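Local coordinates for RsfP (Uncultured bacterium, PDB 4GLJ), which probably catalyses the phosphate-dependent cleavage of methylthioadenosine to adenine and methylthioribose 1-phosphate, and also binds the dye rhodamine B, at residues Val90-Ser95 / Glu263-Ile268. Residues are numbered along the deposited sequence; the frame is centred on the assembly and turned at random. Where two conformers were deposited one is given.
Sequences VRYIVS and EQPKSI
Where strand 92-101 of the phosphorylase-superfamily sheet begins, Y92 reaches outward to the loop that leaves helix 237-263, and its hydroxyl hydrogen-bonds P265. The Y92 OH to P265 O distance is 2.6 Å, with a C=O...donor angle of 139° and the donor tilted 19° from the carbonyl plane, a short bond that meets the oxygen well off the C=O line and fairly close to that plane. P265 O lies at the edge of the phenol ring, near its plane, while the pyrrolidine ring crosses the phenol at a slant, its CG 4.0 Å from Y92 CE1. With CG anti to its carbonyl carbon (chi1 -55°), Y92 points its ring at the loop; Q264, with positive phi, is the first residue to leave the helix. P265 also touches E146 and I150 of helix 145-157, so the loop packs against that helix.

In the conformer described here, R91 adds a water-mediated link. Y92 CE2 sits 3.5 Å above one face of its guanidinium, toward the rim, while NH1 forms a salt bridge with D15. The other terminal nitrogen works through one water: R91 NH2 donates to it at 2.6 Å, and the same water donates to Q264 O at 2.8 Å.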
loop_
_atom_site.group_PDB
_atom_site.type_symbol
_atom_site.label_atom_id
_atom_site.label_comp_id
_atom_site.label_asym_id
_atom_site.label_seq_id
_atom_site.Cartn_x
_atom_site.Cartn_y
_atom_site.Cartn_z
ATOM N N VAL A 90 -17.742 18.184 -18.170
ATOM C CA VAL A 90 -17.859 16.781 -18.567
ATOM C C VAL A 90 -18.715 16.064 -17.532
ATOM O O VAL A 90 -18.531 16.225 -16.316
ATOM C CB VAL A 90 -16.439 16.137 -18.641
ATOM C CG1 VAL A 90 -16.482 14.612 -18.787
ATOM C CG2 VAL A 90 -15.662 16.807 -19.796
ATOM N N ARG A 91 -19.666 15.300 -18.025
ATOM C CA ARG A 91 -20.594 14.553 -17.208
ATOM C C ARG A 91 -20.322 13.060 -17.392
ATOM O O ARG A 91 -20.740 12.255 -16.575
ATOM C CB ARG A 91 -22.022 14.892 -17.663
ATOM C CG ARG A 91 -22.362 16.369 -17.416
ATOM C CD ARG A 91 -23.651 16.784 -18.104
ATOM N NE ARG A 91 -24.725 15.895 -17.717
ATOM C CZ ARG A 91 -25.516 15.245 -18.543
ATOM N NH1 ARG A 91 -25.428 15.397 -19.852
ATOM N NH2 ARG A 91 -26.401 14.442 -18.028
ATOM N N TYR A 92 -19.641 12.729 -18.493
ATOM C CA TYR A 92 -19.356 11.301 -18.794
ATOM C C TYR A 92 -17.927 11.141 -19.214
ATOM O O TYR A 92 -17.465 11.854 -20.058
ATOM C CB TYR A 92 -20.211 10.726 -19.931
ATOM C CG TYR A 92 -21.740 10.886 -19.703
ATOM C CD1 TYR A 92 -22.459 9.991 -18.884
ATOM C CD2 TYR A 92 -22.414 11.989 -20.240
ATOM C CE1 TYR A 92 -23.839 10.140 -18.685
ATOM C CE2 TYR A 92 -23.802 12.181 -20.043
ATOM C CZ TYR A 92 -24.493 11.242 -19.285
ATOM O OH TYR A 92 -25.840 11.423 -19.102
ATOM N N ILE A 93 -17.221 10.178 -18.587
ATOM C CA ILE A 93 -15.839 9.792 -19.025
ATOM C C ILE A 93 -15.804 8.329 -19.439
ATOM O O ILE A 93 -16.319 7.472 -18.718
ATOM C CB ILE A 93 -14.788 9.974 -17.873
ATOM C CG1 ILE A 93 -14.670 11.473 -17.587
ATOM C CG2 ILE A 93 -13.420 9.399 -18.276
ATOM C CD1 ILE A 93 -13.822 11.780 -16.335
ATOM N N VAL A 94 -15.189 8.072 -20.593
ATOM C CA VAL A 94 -14.790 6.742 -20.960
ATOM C C VAL A 94 -13.267 6.696 -20.888
ATOM O O VAL A 94 -12.561 7.362 -21.605
ATOM C CB VAL A 94 -15.247 6.308 -22.382
ATOM C CG1 VAL A 94 -14.778 4.859 -22.679
ATOM C CG2 VAL A 94 -16.778 6.357 -22.443
ATOM N N SER A 95 -12.767 5.810 -20.052
ATOM C CA SER A 95 -11.314 5.602 -19.896
ATOM C C SER A 95 -10.988 4.400 -20.802
ATOM O O SER A 95 -11.645 3.348 -20.764
ATOM C CB SER A 95 -11.047 5.141 -18.441
ATOM O OG SER A 95 -9.847 4.327 -18.449
ATOM N N GLU A 263 -28.598 9.270 -25.652
ATOM C CA GLU A 263 -29.324 8.610 -24.568
ATOM C C GLU A 263 -29.201 9.378 -23.270
ATOM O O GLU A 263 -30.134 9.386 -22.482
ATOM C CB GLU A 263 -28.946 7.119 -24.429
ATOM C CG GLU A 263 -29.370 6.252 -25.642
ATOM C CD GLU A 263 -28.772 4.836 -25.600
ATOM O OE1 GLU A 263 -28.171 4.459 -24.570
ATOM O OE2 GLU A 263 -28.916 4.057 -26.575
ATOM N N GLN A 264 -28.066 10.045 -23.043
ATOM C CA GLN A 264 -27.901 10.906 -21.863
ATOM C C GLN A 264 -28.344 10.212 -20.542
ATOM O O GLN A 264 -29.106 10.755 -19.769
ATOM C CB GLN A 264 -28.689 12.215 -22.147
ATOM C CG GLN A 264 -27.915 13.512 -21.918
ATOM C CD GLN A 264 -26.844 13.760 -22.941
ATOM O OE1 GLN A 264 -25.821 13.057 -22.980
ATOM N NE2 GLN A 264 -27.057 14.762 -23.787
ATOM N N PRO A 265 -27.865 8.991 -20.286
ATOM C CA PRO A 265 -28.323 8.217 -19.142
ATOM C C PRO A 265 -28.079 8.944 -17.829
ATOM O O PRO A 265 -27.162 9.751 -17.699
ATOM C CB PRO A 265 -27.494 6.918 -19.228
ATOM C CG PRO A 265 -26.280 7.314 -19.985
ATOM C CD PRO A 265 -26.767 8.311 -21.010
ATOM N N LYS A 266 -28.964 8.705 -16.884
ATOM C CA LYS A 266 -28.860 9.302 -15.575
ATOM C C LYS A 266 -27.796 8.449 -14.883
ATOM O O LYS A 266 -27.756 7.216 -15.052
ATOM C CB LYS A 266 -30.215 9.180 -14.874
ATOM C CG LYS A 266 -30.798 10.489 -14.375
ATOM C CD LYS A 266 -32.289 10.322 -14.081
ATOM C CE LYS A 266 -32.655 10.831 -12.684
ATOM N NZ LYS A 266 -31.725 10.247 -11.650
ATOM N N SER A 267 -26.888 9.090 -14.162
ATOM C CA SER A 267 -25.888 8.334 -13.437
ATOM C C SER A 267 -25.974 8.629 -11.926
ATOM O O SER A 267 -26.095 9.778 -11.505
ATOM C CB SER A 267 -24.480 8.679 -13.965
ATOM O OG SER A 267 -23.493 7.891 -13.272
ATOM N N ILE A 268 -25.854 7.591 -11.106
ATOM C CA ILE A 268 -25.719 7.819 -9.691
ATOM C C ILE A 268 -24.476 8.683 -9.382
ATOM O O ILE A 268 -24.488 9.401 -8.393
ATOM C CB ILE A 268 -25.856 6.535 -8.822
ATOM C CG1 ILE A 268 -24.810 5.428 -9.134
ATOM C CG2 ILE A 268 -27.257 5.908 -8.990
ATOM C CD1 ILE A 268 -23.560 5.704 -9.968
HETATM O O HOH W 1 -28.584 13.166 -18.472
#